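Local coordinates for protein xyloglucan-specific endo-beta-1,4-glucanase BoGH5A (Bacteroides ovatus, PDB 3ZMR) that cleaves the beta-1,4-glucan backbone of xyloglucan internally, with retention of anomeric configuration, releasing xyloglucan oligosaccharides, at residues A[191-194]-A[195-198]; A[242-245]-A[246-250]; A[116-119]-A[120-124]; A[278-281]-A[282-286]. One frame throughout, in Å; residues are numbered along the deposited sequence. Where two conformers were deposited one is given.

Contact 1 of 4, residues A[191-194]-A[195-198]; sequences SAWM and DKVE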
ATOM      1  N   SER A 191      -9.499  -4.791  23.867  1.00 16.90           N
ATOM      2  CA  SER A 191      -8.950  -3.482  24.228  0.50 24.39           C
ATOM      3  C   SER A 191      -7.534  -3.625  24.783  1.00 12.08           C
ATOM      4  O   SER A 191      -6.669  -2.756  24.552  1.00 13.24           O
ATOM      5  CB  SER A 191      -9.844  -2.748  25.240  0.50 13.61           C
ATOM      6  OG  SER A 191      -9.954  -3.469  26.452  0.50 30.46           O
ATOM      7  N   ALA A 192      -7.280  -4.719  25.509  1.00 12.57           N
ATOM      8  CA  ALA A 192      -5.965  -4.935  26.109  1.00 13.49           C
ATOM      9  C   ALA A 192      -4.855  -5.090  25.052  1.00 10.70           C
ATOM     10  O   ALA A 192      -3.711  -4.668  25.256  1.00 13.83           O
ATOM     11  CB  ALA A 192      -6.015  -6.178  26.959  1.00 14.88           C
ATOM     12  N   TRP A 193      -5.206  -5.668  23.911  1.00 12.02           N
ATOM     13  CA  TRP A 193      -4.251  -5.778  22.800  1.00  9.92           C
ATOM     14  C   TRP A 193      -4.016  -4.415  22.159  1.00 11.84           C
ATOM     15  O   TRP A 193      -2.881  -3.989  21.906  1.00 11.81           O
ATOM     16  CB  TRP A 193      -4.775  -6.735  21.747  1.00 10.75           C
ATOM     17  CG  TRP A 193      -3.855  -6.882  20.585  1.00 11.08           C
ATOM     18  CD1 TRP A 193      -4.106  -6.509  19.299  1.00 11.54           C
ATOM     19  CD2 TRP A 193      -2.515  -7.433  20.578  1.00 11.49           C
ATOM     20  NE1 TRP A 193      -3.017  -6.783  18.499  1.00 10.71           N
ATOM     21  CE2 TRP A 193      -2.041  -7.371  19.242  1.00 10.61           C
ATOM     22  CE3 TRP A 193      -1.686  -8.002  21.554  1.00  9.63           C
ATOM     23  CZ2 TRP A 193      -0.788  -7.845  18.874  1.00 10.14           C
ATOM     24  CZ3 TRP A 193      -0.448  -8.482  21.191  1.00 12.23           C
ATOM     25  CH2 TRP A 193      -0.003  -8.398  19.872  1.00 12.33           C
ATOM     26  N   MET A 194      -5.101  -3.690  21.910  1.00 12.66           N
ATOM     27  CA  MET A 194      -4.996  -2.330  21.352  0.50 11.07           C
ATOM     28  C   MET A 194      -4.138  -1.459  22.262  1.00 11.89           C
ATOM     29  O   MET A 194      -3.344  -0.622  21.799  1.00 12.06           O
ATOM     30  CB  MET A 194      -6.379  -1.696  21.195  0.50 15.61           C
ATOM     31  CG  MET A 194      -7.272  -2.398  20.199  0.50 17.25           C
ATOM     32  SD  MET A 194      -6.560  -2.477  18.546  0.50 17.08           S
ATOM     33  CE  MET A 194      -6.268  -0.758  18.169  0.50 21.24           C
ATOM     34  N   ASP A 195      -4.275  -1.644  23.574  1.00 11.30           N
ATOM     35  CA  ASP A 195      -3.470  -0.879  24.515  1.00 11.41           C
ATOM     36  C   ASP A 195      -1.969  -1.137  24.305  1.00 11.68           C
ATOM     37  O   ASP A 195      -1.147  -0.244  24.442  1.00 12.35           O
ATOM     38  CB  ASP A 195      -3.783  -1.243  25.976  1.00 12.56           C
ATOM     39  CG  ASP A 195      -5.187  -0.836  26.445  1.00 15.62           C
ATOM     40  OD1 ASP A 195      -5.865  -0.023  25.786  1.00 14.27           O
ATOM     41  OD2 ASP A 195      -5.583  -1.332  27.535  1.00 16.42           O
ATOM     42  N   LYS A 196      -1.604  -2.401  24.072  1.00 11.78           N
ATOM     43  CA  LYS A 196      -0.184  -2.771  23.880  1.00 12.61           C
ATOM     44  C   LYS A 196       0.372  -2.145  22.594  1.00 10.07           C
ATOM     45  O   LYS A 196       1.455  -1.600  22.553  1.00 11.71           O
ATOM     46  CB  LYS A 196      -0.023  -4.306  23.829  1.00 14.64           C
ATOM     47  CG  LYS A 196      -0.173  -4.983  25.185  1.00 21.36           C
ATOM     48  CD  LYS A 196      -0.235  -6.491  25.059  1.00 27.08           C
ATOM     49  CE  LYS A 196       1.134  -7.112  24.854  1.00 37.90           C
ATOM     50  NZ  LYS A 196       1.011  -8.606  24.985  1.00 23.29           N
ATOM     51  N   VAL A 197      -0.406  -2.264  21.525  1.00 10.82           N
ATOM     52  CA  VAL A 197      -0.035  -1.640  20.257  1.00 13.86           C
ATOM     53  C   VAL A 197       0.147  -0.106  20.453  1.00  9.80           C
ATOM     54  O   VAL A 197       1.147   0.507  20.046  1.00 10.61           O
ATOM     55  CB  VAL A 197      -1.055  -1.956  19.145  1.00 14.17           C
ATOM     56  CG1 VAL A 197      -0.616  -1.262  17.855  1.00 16.04           C
ATOM     57  CG2 VAL A 197      -1.194  -3.468  18.935  1.00 11.06           C
ATOM     58  N   GLU A 198      -0.847   0.514  21.070  1.00 10.42           N
ATOM     59  CA  GLU A 198      -0.776   1.959  21.312  1.00 10.55           C
ATOM     60  C   GLU A 198       0.443   2.357  22.152  1.00  9.17           C
ATOM     61  O   GLU A 198       1.057   3.390  21.907  1.00 10.82           O
ATOM     62  CB  GLU A 198      -2.084   2.448  21.968  1.00 11.37           C
ATOM     63  CG  GLU A 198      -2.080   3.960  22.163  1.00 12.57           C
ATOM     64  CD  GLU A 198      -3.348   4.567  22.710  1.00 12.11           C
ATOM     65  OE1 GLU A 198      -4.166   3.819  23.249  1.00 15.28           O
ATOM     66  OE2 GLU A 198      -3.445   5.827  22.674  1.00 16.14           O
TER
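Val197 places its CG2 methyl over one face of the Trp193 indole, one turn back along helix 191-206. CG2 lies 4.1 Å from the centroid of the Trp193 five-membered ring and 22° off the ring normal, a CH-pi contact. The methyl sits over the face but off centre, toward the rim, nearest Trp193 NE1 at 3.8 Å. Two torsions set this up: Trp193 CG is anti to its own N (chi1 180°), and Val197 CG2 lies beside its own N, facing the preceding turn. Beneath them Val197 N donates to Trp193 O over 3.0 Å, almost straight at 173°. Lys196 crosses the indole at about a right angle and meets its edge, NZ lying 4.1 Å from Trp193 CZ3; its ammonium forms a salt bridge with Glu147. Trp193 NE1 donates to Ala176 O, and His179 packs edge-to-face on the indole. With an alanine at Trp193, Val197 CG2 would probably lose its aromatic cover and Ala176 O its indole donor. The chemistry implies two anchorages: the indole flank combines CH-pi packing with the Lys196-Glu147 pair, while Asp195 and Glu198 hold the next helix, 227-248, through salt bridges to Arg247, Glu198 OE2 also hydrogen-bonding to Tyr251 OH.

Contact 2 of 4, residues A[242-245]-A[246-250]; sequences KQIA and LRFRD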
ATOM      1  N   LYS A 242     -11.931   0.386  11.217  1.00  9.03           N
ATOM      2  CA  LYS A 242     -12.737   1.339  11.962  1.00  9.51           C
ATOM      3  C   LYS A 242     -12.250   1.432  13.423  1.00  8.05           C
ATOM      4  O   LYS A 242     -12.098   2.514  14.014  1.00  9.75           O
ATOM      5  CB  LYS A 242     -14.221   1.008  11.865  1.00  9.78           C
ATOM      6  CG  LYS A 242     -15.096   2.031  12.558  1.00 18.36           C
ATOM      7  CD  LYS A 242     -16.578   1.714  12.331  1.00 19.52           C
ATOM      8  CE  LYS A 242     -17.420   2.740  13.071  1.00 16.63           C
ATOM      9  NZ  LYS A 242     -18.874   2.463  13.008  1.00 21.30           N
ATOM     10  N   GLN A 243     -12.000   0.262  14.015  1.00  8.96           N
ATOM     11  CA  GLN A 243     -11.514   0.208  15.379  1.00  8.92           C
ATOM     12  C   GLN A 243     -10.149   0.842  15.563  1.00  8.77           C
ATOM     13  O   GLN A 243      -9.891   1.601  16.510  1.00 10.34           O
ATOM     14  CB  GLN A 243     -11.434  -1.228  15.871  1.00 14.04           C
ATOM     15  CG  GLN A 243     -12.812  -1.864  16.016  1.00 11.58           C
ATOM     16  CD  GLN A 243     -12.691  -3.340  16.268  1.00 10.44           C
ATOM     17  OE1 GLN A 243     -12.469  -3.781  17.405  1.00 13.79           O
ATOM     18  NE2 GLN A 243     -12.806  -4.110  15.210  1.00 10.89           N
ATOM     19  N   ILE A 244      -9.243   0.472  14.665  1.00  9.14           N
ATOM     20  CA  ILE A 244      -7.871   0.980  14.767  1.00  9.65           C
ATOM     21  C   ILE A 244      -7.844   2.511  14.540  1.00  7.43           C
ATOM     22  O   ILE A 244      -7.222   3.277  15.306  1.00  9.82           O
ATOM     23  CB  ILE A 244      -6.965   0.291  13.741  1.00  9.91           C
ATOM     24  CG1 ILE A 244      -6.928  -1.236  13.966  1.00 10.26           C
ATOM     25  CG2 ILE A 244      -5.558   0.893  13.777  1.00  9.36           C
ATOM     26  CD1 ILE A 244      -6.541  -1.989  12.711  1.00 11.93           C
ATOM     27  N   ALA A 245      -8.567   2.952  13.498  1.00  8.74           N
ATOM     28  CA  ALA A 245      -8.655   4.386  13.205  1.00  9.16           C
ATOM     29  C   ALA A 245      -9.228   5.168  14.369  1.00  9.75           C
ATOM     30  O   ALA A 245      -8.729   6.239  14.713  1.00  9.14           O
ATOM     31  CB  ALA A 245      -9.484   4.602  11.949  1.00 10.10           C
ATOM     32  N   LEU A 246     -10.277   4.639  15.003  1.00  8.74           N
ATOM     33  CA  LEU A 246     -10.860   5.338  16.165  1.00  9.96           C
ATOM     34  C   LEU A 246      -9.904   5.386  17.338  1.00  9.97           C
ATOM     35  O   LEU A 246      -9.802   6.408  18.031  1.00 11.67           O
ATOM     36  CB  LEU A 246     -12.201   4.721  16.564  1.00  9.90           C
ATOM     37  CG  LEU A 246     -13.390   5.027  15.613  1.00 10.09           C
ATOM     38  CD1 LEU A 246     -14.618   4.210  15.971  1.00 13.41           C
ATOM     39  CD2 LEU A 246     -13.710   6.514  15.602  1.00 12.58           C
ATOM     40  N   ARG A 247      -9.182   4.297  17.571  1.00  9.87           N
ATOM     41  CA  ARG A 247      -8.237   4.302  18.708  1.00 11.43           C
ATOM     42  C   ARG A 247      -7.137   5.369  18.512  1.00  8.17           C
ATOM     43  O   ARG A 247      -6.734   6.036  19.467  1.00 10.53           O
ATOM     44  CB  ARG A 247      -7.608   2.911  18.927  1.00 11.63           C
ATOM     45  CG  ARG A 247      -6.461   2.890  19.934  1.00 14.67           C
ATOM     46  CD  ARG A 247      -6.896   3.235  21.335  1.00 20.30           C
ATOM     47  NE  ARG A 247      -7.604   2.141  21.984  1.00 16.23           N
ATOM     48  CZ  ARG A 247      -7.120   1.396  22.995  1.00 14.19           C
ATOM     49  NH1 ARG A 247      -5.901   1.567  23.459  1.00 16.28           N
ATOM     50  NH2 ARG A 247      -7.883   0.442  23.516  1.00 15.15           N
ATOM     51  N   PHE A 248      -6.641   5.486  17.267  1.00  9.01           N
ATOM     52  CA  PHE A 248      -5.506   6.334  16.966  1.00  8.36           C
ATOM     53  C   PHE A 248      -5.845   7.713  16.357  1.00  8.79           C
ATOM     54  O   PHE A 248      -4.970   8.460  15.910  1.00 10.04           O
ATOM     55  CB  PHE A 248      -4.523   5.568  16.075  1.00  8.22           C
ATOM     56  CG  PHE A 248      -3.784   4.466  16.786  1.00  9.04           C
ATOM     57  CD1 PHE A 248      -2.688   4.764  17.593  1.00 14.14           C
ATOM     58  CD2 PHE A 248      -4.176   3.143  16.647  1.00  9.09           C
ATOM     59  CE1 PHE A 248      -2.043   3.762  18.257  1.00 10.36           C
ATOM     60  CE2 PHE A 248      -3.529   2.129  17.317  1.00 15.05           C
ATOM     61  CZ  PHE A 248      -2.453   2.432  18.106  1.00 11.60           C
ATOM     62  N   ARG A 249      -7.130   8.074  16.403  1.00  8.51           N
ATOM     63  CA  ARG A 249      -7.627   9.246  15.686  1.00  9.41           C
ATOM     64  C   ARG A 249      -6.966  10.556  16.126  1.00  9.89           C
ATOM     65  O   ARG A 249      -6.815  11.466  15.311  1.00 10.13           O
ATOM     66  CB  ARG A 249      -9.162   9.350  15.890  1.00  9.90           C
ATOM     67  CG  ARG A 249      -9.796  10.518  15.116  1.00  9.59           C
ATOM     68  CD  ARG A 249     -11.292  10.398  14.989  1.00 12.50           C
ATOM     69  NE  ARG A 249     -11.963  10.242  16.277  1.00 11.07           N
ATOM     70  CZ  ARG A 249     -13.264  10.047  16.433  1.00 10.27           C
ATOM     71  NH1 ARG A 249     -14.087   9.934  15.389  1.00 10.79           N
ATOM     72  NH2 ARG A 249     -13.739   9.916  17.664  1.00 13.55           N
ATOM     73  N   ASP A 250      -6.620  10.681  17.413  1.00 10.50           N
ATOM     74  CA  ASP A 250      -6.099  11.962  17.938  1.00 10.07           C
ATOM     75  C   ASP A 250      -4.595  12.128  17.835  1.00 10.59           C
ATOM     76  O   ASP A 250      -4.070  13.126  18.292  1.00 11.42           O
ATOM     77  CB  ASP A 250      -6.581  12.215  19.366  1.00 12.61           C
ATOM     78  CG  ASP A 250      -8.092  12.361  19.468  1.00 14.47           C
ATOM     79  OD1 ASP A 250      -8.782  12.656  18.461  1.00 14.75           O
ATOM     80  OD2 ASP A 250      -8.613  12.193  20.590  1.00 17.92           O
TER
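Ile244 and Phe248 make the tight, buried part of this turn. Their side chains cross obliquely, with the CG2 branch of Ile244 at 3.9 Å from Phe248 CD2. The same ring edge reaches the backbone: Phe248 CD2 is 3.3 Å from Ile244 O, near the ring plane, while Ile244 O also accepts Phe248 N at 3.0 Å. CG of Arg247 lies over one ring face, offset toward the rim. The torsion of Phe248 (CG anti to its carbonyl carbon, chi1 -71°) lays the ring back along the turn it follows. Ile244 and Phe248 lie on the barrel-facing side of helix 227-248, which links barrel strands 210-214 and 255-258 in a beta-alpha-beta crossover of the (beta/alpha)8 fold; Ile213, on the first of those strands, touches both side chains, and Leu255 and Phe257, on the second, touch Phe248.

The other side is only partly buried, and its side-chain contact is thinner. There Lys242 and Leu246 run side by side in the same direction, with Lys242 CG and Leu246 CD1 at 4.1 Å, although Leu246 CG comes to 3.2 Å from Lys242 O. Lys242 is extended throughout and carries its ammonium to a salt bridge with Glu101 and a cation-pi contact with Tyr99. The other Leu246 methyl, CD2, sits 3.4 Å above the Arg249 guanidinium plane, offset toward the rim, while Arg249 NH1 bonds to Thr295 O and Glu101 O. Asn299 ND2 donates to Ala245 O.

Contact 3 of 4, residues A[116-119]-A[120-124]; sequences MQLS and ALMKA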
ATOM      1  N   MET A 116       3.977  13.936  -0.634  1.00  9.81           N
ATOM      2  CA  MET A 116       5.302  14.047  -1.257  1.00 10.21           C
ATOM      3  C   MET A 116       6.277  14.854  -0.372  1.00 10.56           C
ATOM      4  O   MET A 116       7.451  14.493  -0.186  1.00 11.81           O
ATOM      5  CB  MET A 116       5.198  14.633  -2.674  1.00 10.30           C
ATOM      6  CG  MET A 116       6.532  14.656  -3.408  1.00 11.27           C
ATOM      7  SD  MET A 116       7.275  13.018  -3.700  1.00 12.42           S
ATOM      8  CE  MET A 116       6.169  12.453  -4.934  1.00 17.06           C
ATOM      9  N   GLN A 117       5.809  15.992   0.134  1.00  9.80           N
ATOM     10  CA  GLN A 117       6.640  16.851   0.997  1.00 10.65           C
ATOM     11  C   GLN A 117       6.983  16.129   2.295  1.00 10.09           C
ATOM     12  O   GLN A 117       8.097  16.189   2.781  1.00 12.06           O
ATOM     13  CB  GLN A 117       5.914  18.160   1.303  1.00 15.10           C
ATOM     14  CG  GLN A 117       5.845  19.123   0.124  1.00 12.77           C
ATOM     15  CD  GLN A 117       5.034  20.355   0.441  1.00 16.11           C
ATOM     16  OE1 GLN A 117       3.869  20.242   0.774  1.00 12.06           O
ATOM     17  NE2 GLN A 117       5.666  21.532   0.385  1.00 22.54           N
ATOM     18  N   LEU A 118       6.011  15.403   2.840  1.00 10.50           N
ATOM     19  CA  LEU A 118       6.245  14.645   4.061  1.00 13.82           C
ATOM     20  C   LEU A 118       7.311  13.591   3.792  1.00  9.33           C
ATOM     21  O   LEU A 118       8.176  13.348   4.651  1.00 11.52           O
ATOM     22  CB  LEU A 118       4.954  14.013   4.572  1.00 11.65           C
ATOM     23  CG  LEU A 118       4.999  13.647   6.057  1.00 10.00           C
ATOM     24  CD1 LEU A 118       4.721  14.844   6.942  1.00 13.27           C
ATOM     25  CD2 LEU A 118       4.013  12.525   6.379  1.00 11.64           C
ATOM     26  N   SER A 119       7.254  12.967   2.615  1.00 10.12           N
ATOM     27  CA  SER A 119       8.200  11.888   2.283  1.00 15.59           C
ATOM     28  C   SER A 119       9.644  12.391   2.321  1.00 10.51           C
ATOM     29  O   SER A 119      10.546  11.672   2.743  1.00 12.27           O
ATOM     30  CB  SER A 119       7.865  11.212   0.946  1.00 12.47           C
ATOM     31  OG  SER A 119       8.265  11.978  -0.155  1.00 11.38           O
ATOM     32  N   ALA A 120       9.849  13.648   1.964  1.00 12.27           N
ATOM     33  CA  ALA A 120      11.195  14.201   1.913  1.00 12.96           C
ATOM     34  C   ALA A 120      11.777  14.413   3.334  1.00 13.62           C
ATOM     35  O   ALA A 120      12.997  14.505   3.504  1.00 19.51           O
ATOM     36  CB  ALA A 120      11.168  15.514   1.158  1.00 17.28           C
ATOM     37  N   LEU A 121      10.908  14.458   4.343  1.00 13.02           N
ATOM     38  CA  LEU A 121      11.292  14.580   5.760  1.00 13.31           C
ATOM     39  C   LEU A 121      11.523  13.218   6.417  1.00 15.94           C
ATOM     40  O   LEU A 121      12.170  13.098   7.454  1.00 15.82           O
ATOM     41  CB  LEU A 121      10.191  15.316   6.538  1.00 13.49           C
ATOM     42  CG  LEU A 121       9.816  16.697   6.018  1.00 14.64           C
ATOM     43  CD1 LEU A 121       8.695  17.294   6.878  1.00 15.30           C
ATOM     44  CD2 LEU A 121      11.031  17.619   6.016  1.00 18.75           C
ATOM     45  N   MET A 122      10.974  12.192   5.797  1.00 20.00           N
ATOM     46  CA  MET A 122      10.978  10.855   6.397  1.00 19.80           C
ATOM     47  C   MET A 122      12.323  10.182   6.254  1.00 25.63           C
ATOM     48  O   MET A 122      12.821   9.589   7.216  1.00 26.75           O
ATOM     49  CB  MET A 122       9.815  10.028   5.836  1.00 21.80           C
ATOM     50  CG  MET A 122       8.480  10.499   6.417  1.00 23.16           C
ATOM     51  SD  MET A 122       6.932   9.873   5.715  1.00 21.40           S
ATOM     52  CE  MET A 122       7.195   8.173   6.061  1.00 31.63           C
ATOM     53  N   LYS A 123      12.886  10.292   5.050  1.00 29.25           N
ATOM     54  CA  LYS A 123      14.289   9.953   4.712  1.00 33.01           C
ATOM     55  C   LYS A 123      14.591   8.452   4.623  1.00 23.94           C
ATOM     56  O   LYS A 123      14.794   7.923   3.540  1.00 31.77           O
ATOM     57  CB  LYS A 123      15.286  10.642   5.645  1.00 32.37           C
ATOM     58  CG  LYS A 123      15.396  12.146   5.360  1.00 49.39           C
ATOM     59  CD  LYS A 123      16.163  12.891   6.443  1.00114.57           C
ATOM     60  CE  LYS A 123      15.515  14.237   6.732  1.00119.66           C
ATOM     61  NZ  LYS A 123      16.401  15.177   7.469  1.00106.67           N
ATOM     62  N   ALA A 124      14.712   7.813   5.777  1.00 27.40           N
ATOM     63  CA  ALA A 124      14.979   6.371   5.842  1.00 20.47           C
ATOM     64  C   ALA A 124      14.471   5.796   7.133  1.00 16.98           C
ATOM     65  O   ALA A 124      14.271   6.487   8.141  1.00 17.12           O
ATOM     66  CB  ALA A 124      16.448   6.072   5.727  1.00 25.95           C
TER
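Leu118 O and Ser119 O accept Leu121 N and Met122 N at 3.0 and 3.1 Å respectively, both three residues on, with the donors 58° and 70° out of the carbonyl planes, so the weakly bonded end of helix 115-122 has tightened toward 3-10 geometry, the i to i+4 bonds from Met122 N to Leu118 O and from Ala120 N to Met116 O being weak, before Lys123 leaves helical torsions with a positive phi.

Among the side chains, Ser119 makes the shortest polar bond: its OG donates to Met116 O at 2.6 Å. With chi1 at 78°, OG lies between its own N and carbonyl carbon, pointing back to the preceding turn. Met116 O therefore receives both the hydroxyl and the weak amide bond. An alanine in place of Ser119 would probably leave Met116 O with just the weak Ala120 N bond of that pair. On another flank Leu118 CD2 meets Met122 SD at a slant, 4.0 Å apart. The Met122 chain passes close over the backbone, CG standing 3.4 Å from Leu118 O. Leu121 CB also rests against Leu118 O.

Leu118, Leu121 and Met122 all touch Tyr210, the first residue of strand 210-214, while Ser119 and Met122 touch Phe332 near the start of strand 331-337. These are the third and sixth barrel strands, so the helix lies across the N-terminal end of the barrel strands and leads, after a two-residue turn, into the first of them, 125-127.

Contact 4 of 4, residues A[278-281]-A[282-286]; sequences YRVQ and NGFNQ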
ATOM      1  N   TYR A 278      -6.776  -7.692  -9.684  1.00  9.74           N
ATOM      2  CA  TYR A 278      -6.381  -6.275  -9.529  1.00 10.48           C
ATOM      3  C   TYR A 278      -7.543  -5.378  -9.116  1.00 10.13           C
ATOM      4  O   TYR A 278      -7.384  -4.477  -8.290  1.00 11.52           O
ATOM      5  CB  TYR A 278      -5.674  -5.748 -10.766  1.00 10.57           C
ATOM      6  CG  TYR A 278      -4.385  -6.453 -11.088  1.00 10.33           C
ATOM      7  CD1 TYR A 278      -3.312  -6.454 -10.212  1.00 12.23           C
ATOM      8  CD2 TYR A 278      -4.246  -7.143 -12.290  1.00 11.36           C
ATOM      9  CE1 TYR A 278      -2.138  -7.111 -10.518  1.00 12.19           C
ATOM     10  CE2 TYR A 278      -3.066  -7.794 -12.618  1.00 12.89           C
ATOM     11  CZ  TYR A 278      -2.019  -7.795 -11.706  1.00 11.86           C
ATOM     12  OH  TYR A 278      -0.813  -8.413 -11.994  1.00 12.57           O
ATOM     13  N   ARG A 279      -8.716  -5.616  -9.686  1.00 11.19           N
ATOM     14  CA  ARG A 279      -9.895  -4.842  -9.331  1.00 12.22           C
ATOM     15  C   ARG A 279     -10.254  -4.991  -7.856  1.00 10.77           C
ATOM     16  O   ARG A 279     -10.509  -3.992  -7.152  1.00 11.66           O
ATOM     17  CB  ARG A 279     -11.083  -5.213 -10.245  1.00 14.54           C
ATOM     18  CG  ARG A 279     -12.375  -4.492  -9.869  1.00 14.17           C
ATOM     19  CD  ARG A 279     -13.459  -4.620 -10.942  1.00 20.64           C
ATOM     20  NE  ARG A 279     -13.605  -6.008 -11.383  1.00 19.82           N
ATOM     21  CZ  ARG A 279     -14.150  -6.993 -10.680  1.00 21.24           C
ATOM     22  NH1 ARG A 279     -14.666  -6.770  -9.470  1.00 22.48           N
ATOM     23  NH2 ARG A 279     -14.204  -8.225 -11.206  1.00 18.69           N
ATOM     24  N   VAL A 280     -10.248  -6.223  -7.377  1.00  9.93           N
ATOM     25  CA  VAL A 280     -10.663  -6.488  -6.025  1.00 10.18           C
ATOM     26  C   VAL A 280      -9.580  -5.993  -5.040  1.00 10.42           C
ATOM     27  O   VAL A 280      -9.881  -5.401  -4.011  1.00 10.11           O
ATOM     28  CB  VAL A 280     -10.998  -7.977  -5.806  1.00 11.09           C
ATOM     29  CG1 VAL A 280     -11.275  -8.228  -4.338  1.00 15.31           C
ATOM     30  CG2 VAL A 280     -12.194  -8.383  -6.665  1.00 11.84           C
ATOM     31  N   GLN A 281      -8.310  -6.190  -5.386  1.00 10.80           N
ATOM     32  CA  GLN A 281      -7.220  -5.739  -4.505  1.00  9.40           C
ATOM     33  C   GLN A 281      -7.126  -4.207  -4.457  1.00  8.51           C
ATOM     34  O   GLN A 281      -6.993  -3.625  -3.373  1.00  9.26           O
ATOM     35  CB  GLN A 281      -5.898  -6.378  -4.904  1.00  9.21           C
ATOM     36  CG  GLN A 281      -4.718  -5.949  -4.055  1.00  8.40           C
ATOM     37  CD  GLN A 281      -3.964  -4.783  -4.642  1.00  9.35           C
ATOM     38  OE1 GLN A 281      -3.857  -4.625  -5.862  1.00  9.77           O
ATOM     39  NE2 GLN A 281      -3.392  -3.992  -3.761  1.00  9.71           N
ATOM     40  N   ASN A 282      -7.236  -3.540  -5.603  1.00  9.11           N
ATOM     41  CA  ASN A 282      -7.349  -2.081  -5.586  1.00 10.52           C
ATOM     42  C   ASN A 282      -8.560  -1.638  -4.746  1.00  9.75           C
ATOM     43  O   ASN A 282      -8.473  -0.674  -3.976  1.00 10.13           O
ATOM     44  CB  ASN A 282      -7.429  -1.528  -7.000  1.00  9.93           C
ATOM     45  CG  ASN A 282      -6.072  -1.364  -7.682  1.00  9.52           C
ATOM     46  OD1 ASN A 282      -5.154  -0.739  -7.140  1.00  9.99           O
ATOM     47  ND2 ASN A 282      -5.976  -1.866  -8.905  1.00 11.51           N
ATOM     48  N   GLY A 283      -9.631  -2.436  -4.788  1.00  9.49           N
ATOM     49  CA  GLY A 283     -10.791  -2.197  -3.970  1.00 10.00           C
ATOM     50  C   GLY A 283     -10.519  -2.208  -2.465  1.00 10.04           C
ATOM     51  O   GLY A 283     -11.102  -1.431  -1.717  1.00 11.36           O
ATOM     52  N   PHE A 284      -9.665  -3.121  -2.010  1.00  9.60           N
ATOM     53  CA  PHE A 284      -9.268  -3.169  -0.579  1.00  9.24           C
ATOM     54  C   PHE A 284      -8.638  -1.837  -0.156  1.00  8.35           C
ATOM     55  O   PHE A 284      -8.878  -1.337   0.948  1.00  9.35           O
ATOM     56  CB  PHE A 284      -8.285  -4.315  -0.289  1.00 10.01           C
ATOM     57  CG  PHE A 284      -8.851  -5.726  -0.517  1.00  9.18           C
ATOM     58  CD1 PHE A 284     -10.200  -6.020  -0.378  1.00 10.57           C
ATOM     59  CD2 PHE A 284      -8.005  -6.761  -0.884  1.00 11.07           C
ATOM     60  CE1 PHE A 284     -10.682  -7.322  -0.604  1.00 12.96           C
ATOM     61  CE2 PHE A 284      -8.451  -8.055  -1.075  1.00 11.40           C
ATOM     62  CZ  PHE A 284      -9.796  -8.344  -0.942  1.00 15.34           C
ATOM     63  N   ASN A 285      -7.772  -1.297  -1.012  1.00  8.64           N
ATOM     64  CA  ASN A 285      -7.161   0.008  -0.743  1.00  7.98           C
ATOM     65  C   ASN A 285      -8.220   1.088  -0.573  1.00  7.59           C
ATOM     66  O   ASN A 285      -8.151   1.904   0.332  1.00  9.05           O
ATOM     67  CB  ASN A 285      -6.167   0.425  -1.829  1.00  8.78           C
ATOM     68  CG  ASN A 285      -4.903  -0.413  -1.852  1.00  9.56           C
ATOM     69  OD1 ASN A 285      -4.510  -1.023  -0.867  1.00 10.08           O
ATOM     70  ND2 ASN A 285      -4.248  -0.413  -3.001  1.00 10.05           N
ATOM     71  N   GLN A 286      -9.224   1.058  -1.430  1.00  7.82           N
ATOM     72  CA  GLN A 286     -10.337   2.002  -1.341  1.00  8.82           C
ATOM     73  C   GLN A 286     -11.163   1.839  -0.049  1.00  8.48           C
ATOM     74  O   GLN A 286     -11.521   2.840   0.587  1.00  9.44           O
ATOM     75  CB  GLN A 286     -11.241   1.912  -2.579  1.00  8.74           C
ATOM     76  CG  GLN A 286     -12.284   3.035  -2.574  1.00  9.21           C
ATOM     77  CD  GLN A 286     -11.672   4.383  -2.888  1.00  9.79           C
ATOM     78  OE1 GLN A 286     -11.209   4.613  -4.007  1.00 11.77           O
ATOM     79  NE2 GLN A 286     -11.626   5.261  -1.890  1.00 11.89           N
TER
HETATM   80  O   HOH W   1      -2.847  -2.335  -6.945  1.00 11.38           O
HETATM   81  O   HOH W   2      -4.155  -3.921  -0.968  1.00 11.63           O
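Gln281 NE2 is held by two acceptors: Gln307 O, and a water 2.9 Å away that in turn donates to Asn285 OD1. At the other end of the amide, Gln281 OE1 accepts from a second water at 2.7 Å, and that water also donates to Asn282 OD1 over 2.8 Å. The buried Gln281 amide is thus fixed at both ends. Its chain bends sharply at chi2 (-94°), which turns the amide so that it lies between the side chains of Asn282 and Asn285. The Gln281 and Asn285 amides cross with planes 89° apart, and Asn285 ND2 also donates to Gln307 O, so both nitrogens converge on one carbonyl. Asn282 also binds backbone, ND2 to His319 O and OD1 to Thr321 N. On a different flank Val280 CG1 meets Phe284 CZ at 3.7 Å, while Val280 O lies 3.6 Å above one face of the Phe284 ring, offset toward its rim.

Helix 275-293 joins barrel strands 255-258 and 304-307. Its polar flank fastens to strand 304-307 through Gln307, Phe284 packs on Leu233 and Leu237 of helix 227-248, and Tyr278 stacks on His319 at the end of helix 313-319.

Contacts 1, 2 and 4 lie on three helices of the same catalytic barrel. Contacts 1 and 2, centres about 12 Å apart, touch directly: Arg247 NH1 is 2.8 Å from Asp195 OD1 and 2.9 Å from Glu198 OE1. Contact 4 stays about 11 Å from contact 2 between nearest atoms, and contact 3 keeps at least about 14 Å from the others. Bound sugars lie about 14 Å from the Trp193 side chain (a xylose) and about 13 Å from that of Gln281 (a glucose). The side chains of Trp193 and Ile244 are about 10 Å from that of substrate-binding His216, and that of Gln281 about 9 Å from that of Glu262, the probable proton donor; contact 3 is remote from these sites.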